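PDB 5HMN: AAC3-I from Uncultured bacterium, which probably acetylates aminoglycoside antibiotics with acetyl-coenzyme A as donor, a GNAT-family reaction that would confer resistance. Local coordinates for residues 7-12 with 55-60; 84-89 with 120-125. All blocks are in the same frame, centred on the assembly; numbering follows the deposited sequence.

Contact 1: residues 7-12 with 55-60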
loop_
_atom_site.group_PDB
_atom_site.type_symbol
_atom_site.label_atom_id
_atom_site.label_comp_id
_atom_site.label_asym_id
_atom_site.label_seq_id
_atom_site.Cartn_x
_atom_site.Cartn_y
_atom_site.Cartn_z
ATOM N N VAL C 7 -20.372 -4.635 -12.532
ATOM C CA VAL C 7 -19.065 -4.512 -11.892
ATOM C C VAL C 7 -18.258 -5.784 -12.124
ATOM O O VAL C 7 -18.667 -6.874 -11.726
ATOM C CB VAL C 7 -19.185 -4.240 -10.387
ATOM C CG1 VAL C 7 -17.810 -4.190 -9.759
ATOM C CG2 VAL C 7 -19.927 -2.934 -10.146
ATOM N N HIS C 8 -17.107 -5.633 -12.766
ATOM C CA HIS C 8 -16.367 -6.769 -13.301
ATOM C C HIS C 8 -14.886 -6.745 -12.903
ATOM O O HIS C 8 -14.202 -5.740 -13.084
ATOM C CB HIS C 8 -16.522 -6.787 -14.826
ATOM C CG HIS C 8 -15.619 -7.752 -15.522
ATOM N ND1 HIS C 8 -15.685 -9.114 -15.320
ATOM C CD2 HIS C 8 -14.635 -7.554 -16.430
ATOM C CE1 HIS C 8 -14.775 -9.712 -16.069
ATOM N NE2 HIS C 8 -14.124 -8.788 -16.752
ATOM N N GLN C 9 -14.392 -7.849 -12.352
ATOM C CA GLN C 9 -12.966 -7.953 -12.048
ATOM C C GLN C 9 -12.185 -8.298 -13.309
ATOM O O GLN C 9 -12.478 -9.289 -13.982
ATOM C CB GLN C 9 -12.701 -8.996 -10.966
ATOM C CG GLN C 9 -11.223 -9.143 -10.634
ATOM C CD GLN C 9 -10.956 -10.097 -9.483
ATOM O OE1 GLN C 9 -11.874 -10.699 -8.926
ATOM N NE2 GLN C 9 -9.688 -10.239 -9.123
ATOM N N LEU C 10 -11.197 -7.473 -13.636
ATOM C CA LEU C 10 -10.407 -7.687 -14.845
ATOM C C LEU C 10 -9.535 -8.939 -14.723
ATOM O O LEU C 10 -8.898 -9.162 -13.697
ATOM C CB LEU C 10 -9.537 -6.465 -15.141
ATOM C CG LEU C 10 -10.296 -5.151 -15.364
ATOM C CD1 LEU C 10 -9.371 -4.085 -15.933
ATOM C CD2 LEU C 10 -11.499 -5.359 -16.265
ATOM N N SER C 11 -9.526 -9.750 -15.777
ATOM C CA SER C 11 -8.717 -10.964 -15.815
ATOM C C SER C 11 -7.420 -10.686 -16.571
ATOM O O SER C 11 -7.291 -9.636 -17.202
ATOM C CB SER C 11 -9.498 -12.103 -16.478
ATOM O OG SER C 11 -9.318 -12.087 -17.882
ATOM N N PRO C 12 -6.448 -11.616 -16.509
ATOM C CA PRO C 12 -5.244 -11.469 -17.334
ATOM C C PRO C 12 -5.563 -11.403 -18.823
ATOM O O PRO C 12 -4.758 -10.886 -19.595
ATOM C CB PRO C 12 -4.442 -12.733 -17.011
ATOM C CG PRO C 12 -4.871 -13.099 -15.639
ATOM C CD PRO C 12 -6.322 -12.729 -15.549
ATOM N N ILE C 55 -5.559 -6.164 -7.701
ATOM C CA ILE C 55 -6.980 -6.282 -8.014
ATOM C C ILE C 55 -7.450 -5.084 -8.841
ATOM O O ILE C 55 -7.284 -3.932 -8.438
ATOM C CB ILE C 55 -7.843 -6.379 -6.734
ATOM C CG1 ILE C 55 -7.456 -7.613 -5.914
ATOM C CG2 ILE C 55 -9.324 -6.415 -7.088
ATOM C CD1 ILE C 55 -8.196 -7.734 -4.597
ATOM N N ALA C 56 -8.036 -5.364 -9.998
ATOM C CA ALA C 56 -8.572 -4.311 -10.855
ATOM C C ALA C 56 -10.043 -4.558 -11.144
ATOM O O ALA C 56 -10.405 -5.601 -11.681
ATOM C CB ALA C 56 -7.783 -4.224 -12.152
ATOM N N LEU C 57 -10.891 -3.603 -10.774
ATOM C CA LEU C 57 -12.326 -3.717 -11.012
ATOM C C LEU C 57 -12.784 -2.666 -12.014
ATOM O O LEU C 57 -12.328 -1.523 -11.983
ATOM C CB LEU C 57 -13.116 -3.562 -9.706
ATOM C CG LEU C 57 -12.770 -4.496 -8.546
ATOM C CD1 LEU C 57 -13.684 -4.228 -7.360
ATOM C CD2 LEU C 57 -12.862 -5.950 -8.978
ATOM N N ALA C 58 -13.698 -3.054 -12.895
ATOM C CA ALA C 58 -14.261 -2.122 -13.864
ATOM C C ALA C 58 -15.780 -2.119 -13.796
ATOM O O ALA C 58 -16.409 -3.170 -13.701
ATOM C CB ALA C 58 -13.795 -2.474 -15.271
ATOM N N ALA C 59 -16.362 -0.928 -13.846
ATOM C CA ALA C 59 -17.804 -0.771 -13.881
ATOM C C ALA C 59 -18.243 -0.476 -15.308
ATOM O O ALA C 59 -17.727 0.444 -15.936
ATOM C CB ALA C 59 -18.246 0.341 -12.937
ATOM N N LEU C 60 -19.185 -1.256 -15.823
ATOM C CA LEU C 60 -19.623 -1.086 -17.201
ATOM C C LEU C 60 -21.123 -0.860 -17.323
ATOM O O LEU C 60 -21.915 -1.439 -16.583
ATOM C CB LEU C 60 -19.230 -2.294 -18.050
ATOM C CG LEU C 60 -17.733 -2.451 -18.315
ATOM C CD1 LEU C 60 -17.118 -3.422 -17.326
ATOM C CD2 LEU C 60 -17.503 -2.896 -19.747
HETATM O O HOH W 1 -7.932 -8.143 -11.164
#
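Leu10 spans two alanines of the neighbouring strand: its CD2 rests 3.8 Å from Ala58 CB, and its CD1 lies 4.1 Å from Ala56 CB. With CG anti to the carbonyl carbon (chi1 -60°), both branches lie along this strip of small methyls, which helix 15-28 covers by bringing Leu17 and Met18 onto Leu10. The backbone of Ala58 is held at both polar atoms by His8, its O accepting from His8 N and its N donating to His8 O, each at 2.7 Å. The Leu10 N-H adds a third, nearly straight bond to Ala56 O (2.8 Å, 165° at the hydrogen). Beyond it a water takes over, donating to Leu10 O and accepting from Ala56 N where direct pairing stops. Val7 sits in a non-hydrogen-bonded pair with Ala59, and Val7 CA makes a bent CA-H...O contact with Ala58 O at 3.5 Å. The Val7 side chain is on the other face with Gln9 and Leu57, where Leu57 CD2 meets Gln9 CB at 3.6 Å beneath helix 100-115. Residues 7-9 thus belong to strand 5-9, an edge strand of the sheet within this chain, antiparallel to 54-61, a pairing of the first two strands that is characteristic of the GNAT fold.

Contact 2: residues 84-89 with 120-125. With COA (coenzyme A), chain J.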
loop_
_atom_site.group_PDB
_atom_site.type_symbol
_atom_site.label_atom_id
_atom_site.label_comp_id
_atom_site.label_asym_id
_atom_site.label_seq_id
_atom_site.Cartn_x
_atom_site.Cartn_y
_atom_site.Cartn_z
ATOM N N ILE C 84 -6.660 -5.015 2.209
ATOM C CA ILE C 84 -6.711 -4.554 0.827
ATOM C C ILE C 84 -6.591 -3.035 0.787
ATOM O O ILE C 84 -7.368 -2.314 1.416
ATOM C CB ILE C 84 -8.002 -5.003 0.121
ATOM C CG1 ILE C 84 -8.107 -6.528 0.124
ATOM C CG2 ILE C 84 -8.048 -4.473 -1.307
ATOM C CD1 ILE C 84 -9.360 -7.046 -0.538
ATOM N N TYR C 85 -5.587 -2.558 0.063
ATOM C CA TYR C 85 -5.367 -1.129 -0.088
ATOM C C TYR C 85 -5.940 -0.626 -1.412
ATOM O O TYR C 85 -5.445 -0.970 -2.482
ATOM C CB TYR C 85 -3.871 -0.821 0.006
ATOM C CG TYR C 85 -3.504 0.627 -0.228
ATOM C CD1 TYR C 85 -4.202 1.653 0.392
ATOM C CD2 TYR C 85 -2.439 0.964 -1.047
ATOM C CE1 TYR C 85 -3.860 2.975 0.187
ATOM C CE2 TYR C 85 -2.089 2.282 -1.258
ATOM C CZ TYR C 85 -2.803 3.286 -0.639
ATOM O OH TYR C 85 -2.458 4.605 -0.842
ATOM N N ILE C 86 -6.988 0.183 -1.334
ATOM C CA ILE C 86 -7.500 0.866 -2.514
ATOM C C ILE C 86 -6.532 1.967 -2.931
ATOM O O ILE C 86 -6.330 2.942 -2.203
ATOM C CB ILE C 86 -8.891 1.475 -2.264
ATOM C CG1 ILE C 86 -9.893 0.376 -1.901
ATOM C CG2 ILE C 86 -9.360 2.239 -3.488
ATOM C CD1 ILE C 86 -11.317 0.881 -1.688
ATOM N N TYR C 87 -5.915 1.806 -4.097
ATOM C CA TYR C 87 -4.999 2.821 -4.582
ATOM C C TYR C 87 -5.745 3.917 -5.332
ATOM O O TYR C 87 -5.652 5.082 -4.964
ATOM C CB TYR C 87 -3.919 2.217 -5.480
ATOM C CG TYR C 87 -2.771 3.177 -5.718
ATOM C CD1 TYR C 87 -1.645 3.161 -4.902
ATOM C CD2 TYR C 87 -2.828 4.124 -6.736
ATOM C CE1 TYR C 87 -0.601 4.053 -5.109
ATOM C CE2 TYR C 87 -1.795 5.012 -6.950
ATOM C CZ TYR C 87 -0.684 4.976 -6.137
ATOM O OH TYR C 87 0.343 5.871 -6.354
ATOM N N ASP C 88 -6.467 3.539 -6.386
ATOM C CA ASP C 88 -7.224 4.487 -7.203
ATOM C C ASP C 88 -8.686 4.051 -7.330
ATOM O O ASP C 88 -8.975 2.867 -7.481
ATOM C CB ASP C 88 -6.616 4.622 -8.610
ATOM C CG ASP C 88 -5.383 5.525 -8.655
ATOM O OD1 ASP C 88 -5.268 6.459 -7.855
ATOM O OD2 ASP C 88 -4.514 5.317 -9.523
ATOM N N LEU C 89 -9.591 5.020 -7.278
ATOM C CA LEU C 89 -11.020 4.771 -7.434
ATOM C C LEU C 89 -11.652 5.959 -8.144
ATOM O O LEU C 89 -11.517 7.098 -7.699
ATOM C CB LEU C 89 -11.691 4.542 -6.076
ATOM C CG LEU C 89 -13.220 4.442 -6.063
ATOM C CD1 LEU C 89 -13.692 3.236 -6.850
ATOM C CD2 LEU C 89 -13.739 4.381 -4.634
ATOM N N ILE C 120 -10.482 -3.309 4.542
ATOM C CA ILE C 120 -10.094 -2.550 3.368
ATOM C C ILE C 120 -9.792 -1.125 3.804
ATOM O O ILE C 120 -10.563 -0.532 4.558
ATOM C CB ILE C 120 -11.205 -2.559 2.299
ATOM C CG1 ILE C 120 -11.469 -3.988 1.820
ATOM C CG2 ILE C 120 -10.832 -1.654 1.130
ATOM C CD1 ILE C 120 -12.668 -4.107 0.884
ATOM N N PHE C 121 -8.669 -0.572 3.361
ATOM C CA PHE C 121 -8.371 0.811 3.709
ATOM C C PHE C 121 -7.983 1.632 2.483
ATOM O O PHE C 121 -7.556 1.099 1.453
ATOM C CB PHE C 121 -7.287 0.883 4.795
ATOM C CG PHE C 121 -5.917 0.467 4.333
ATOM C CD1 PHE C 121 -4.962 1.419 4.016
ATOM C CD2 PHE C 121 -5.579 -0.871 4.232
ATOM C CE1 PHE C 121 -3.695 1.045 3.600
ATOM C CE2 PHE C 121 -4.316 -1.254 3.811
ATOM C CZ PHE C 121 -3.372 -0.291 3.495
ATOM N N VAL C 122 -8.177 2.938 2.593
ATOM C CA VAL C 122 -7.934 3.840 1.480
ATOM C C VAL C 122 -7.612 5.233 2.011
ATOM O O VAL C 122 -8.232 5.705 2.966
ATOM C CB VAL C 122 -9.150 3.899 0.517
ATOM C CG1 VAL C 122 -10.422 4.266 1.270
ATOM C CG2 VAL C 122 -8.900 4.878 -0.622
ATOM N N GLN C 123 -6.613 5.871 1.415
ATOM C CA GLN C 123 -6.262 7.236 1.774
ATOM C C GLN C 123 -7.098 8.212 0.966
ATOM O O GLN C 123 -7.231 8.078 -0.248
ATOM C CB GLN C 123 -4.776 7.507 1.539
ATOM C CG GLN C 123 -3.832 6.659 2.364
ATOM C CD GLN C 123 -2.393 7.123 2.241
ATOM O OE1 GLN C 123 -2.129 8.304 2.013
ATOM N NE2 GLN C 123 -1.453 6.192 2.382
ATOM N N ALA C 124 -7.670 9.194 1.646
ATOM C CA ALA C 124 -8.414 10.238 0.966
ATOM C C ALA C 124 -7.640 11.543 1.027
ATOM O O ALA C 124 -7.255 12.000 2.104
ATOM C CB ALA C 124 -9.791 10.405 1.579
ATOM N N ASP C 125 -7.405 12.136 -0.139
ATOM C CA ASP C 125 -6.803 13.459 -0.218
ATOM C C ASP C 125 -7.754 14.427 0.488
ATOM O O ASP C 125 -8.925 14.104 0.683
ATOM C CB ASP C 125 -6.554 13.845 -1.676
ATOM C CG ASP C 125 -5.599 15.008 -1.824
ATOM O OD1 ASP C 125 -5.526 15.851 -0.905
ATOM O OD2 ASP C 125 -4.918 15.081 -2.869
HETATM N N1A COA J . -21.153 15.144 -2.563
HETATM C C2A COA J . -21.654 14.666 -1.393
HETATM N N3A COA J . -21.777 13.358 -1.130
HETATM C C4A COA J . -21.374 12.493 -2.069
HETATM C C5A COA J . -20.888 12.934 -3.237
HETATM C C6A COA J . -20.783 14.272 -3.488
HETATM N N6A COA J . -20.308 15.028 -4.588
HETATM N N7A COA J . -20.585 11.880 -3.971
HETATM C C8A COA J . -20.904 10.777 -3.276
HETATM N N9A COA J . -21.388 11.170 -2.100
HETATM C C1B COA J . -21.825 10.374 -1.074
HETATM C C2B COA J . -23.130 10.335 -0.972
HETATM O O2B COA J . -23.471 10.001 0.392
HETATM C C3B COA J . -23.548 9.151 -1.821
HETATM O O3B COA J . -24.701 8.626 -1.481
HETATM P P3B COA J . -26.074 9.259 -1.902
HETATM O O7A COA J . -27.098 8.265 -1.575
HETATM O O8A COA J . -26.305 10.456 -1.108
HETATM O O9A COA J . -26.159 9.654 -3.333
HETATM C C4B COA J . -22.350 8.171 -1.507
HETATM O O4B COA J . -21.294 8.874 -1.317
HETATM C C5B COA J . -22.111 7.221 -2.699
HETATM O O5B COA J . -22.054 7.883 -3.931
HETATM P P1A COA J . -21.665 7.093 -5.204
HETATM O O1A COA J . -22.634 7.403 -6.208
HETATM O O2A COA J . -21.667 5.698 -4.924
HETATM O O3A COA J . -20.351 7.686 -5.687
HETATM P P2A COA J . -19.919 7.901 -7.146
HETATM O O4A COA J . -20.271 6.783 -7.923
HETATM O O5A COA J . -20.503 9.090 -7.629
HETATM O O6A COA J . -18.410 8.238 -7.179
HETATM C CBP COA J . -16.339 9.221 -6.639
HETATM C CCP COA J . -17.767 8.890 -6.169
HETATM C CDP COA J . -15.605 7.954 -7.030
HETATM C CEP COA J . -15.548 9.872 -5.489
HETATM C CAP COA J . -16.453 10.168 -7.799
HETATM O OAP COA J . -16.876 11.365 -7.308
HETATM C C9P COA J . -15.147 10.401 -8.495
HETATM O O9P COA J . -14.760 9.672 -9.322
HETATM N N8P COA J . -14.360 11.534 -8.204
HETATM C C7P COA J . -13.151 11.818 -8.856
HETATM C C6P COA J . -11.913 11.030 -8.388
HETATM C C5P COA J . -11.753 10.781 -6.870
HETATM O O5P COA J . -11.930 11.654 -6.052
HETATM N N4P COA J . -11.358 9.459 -6.484
HETATM C C3P COA J . -11.158 9.023 -5.142
HETATM C C2P COA J . -9.818 8.260 -4.977
HETATM S S1P COA J . -9.752 7.516 -3.354
HETATM O O HOH W 2 -5.678 5.278 -1.309
HETATM O O HOH W 3 -6.580 7.730 -3.500
#
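Tyr85 lays the CD1 side of its ring beside Phe121, with Tyr85 CD1 only 3.3 Å from Phe121 CE1. The planes are 20° from parallel but strongly offset, with the ring centroids 5.0 Å apart, so little of one ring lies over the other. Phe121 CG sits between its backbone N and carbonyl carbon (chi1 70°), which swings the ring back until Tyr85 CA and CB lie against it. Beneath the rings the strands run parallel: Phe121 N donates to Ile84 O at 2.9 Å and Ile86 N to Phe121 O at 3.0 Å. On the opposite face Ile86 CB meets Val122 CB at 3.7 Å, while Ile86 CG1 and CD1 lean on Ile120 CG2; Leu108 of helix 100-115 touches Ile86 and Ile120. Past Ile86 the strands part, where Tyr87 and Asp88 form a classic beta bulge facing Ala70. There a water accepts from Gln123 N at 2.9 Å and also reaches Ile86 O. Farther along, coenzyme A N4P donates to Leu89 O at 2.7 Å, and its S1P lies 3.9 Å from Val122 CG2. Residues 120-124 also pair antiparallel with a strand of the second subunit. The parting of the strands probably makes the Leu89 carbonyl available to the pantetheine amide, with the thiol end beside an apolar valine branch, consistent with a GNAT acetyl-donor site.

How the contacts relate
Both contacts are largely buried and belong to one sheet, with strand 64-75 between strands 54-61 and 82-91. Their centres are about 16 Å apart, yet Ile55 CD1 and Ile84 CD1 pack at 4.3 Å, and helix 100-115 lies against residues of each. Contact 1 is antiparallel, rests on small methyls and a leucine, and joins edge strand 5-9 to its neighbour. Contact 2, nearer the centre of the chain, is the parallel pairing of a beta-alpha-beta crossover, built from aromatic rings and branched aliphatic side chains; its strand 119-124 is continued by the second subunit. Water extends the pairing in both, but contact 2 alone touches coenzyme A and the second subunit.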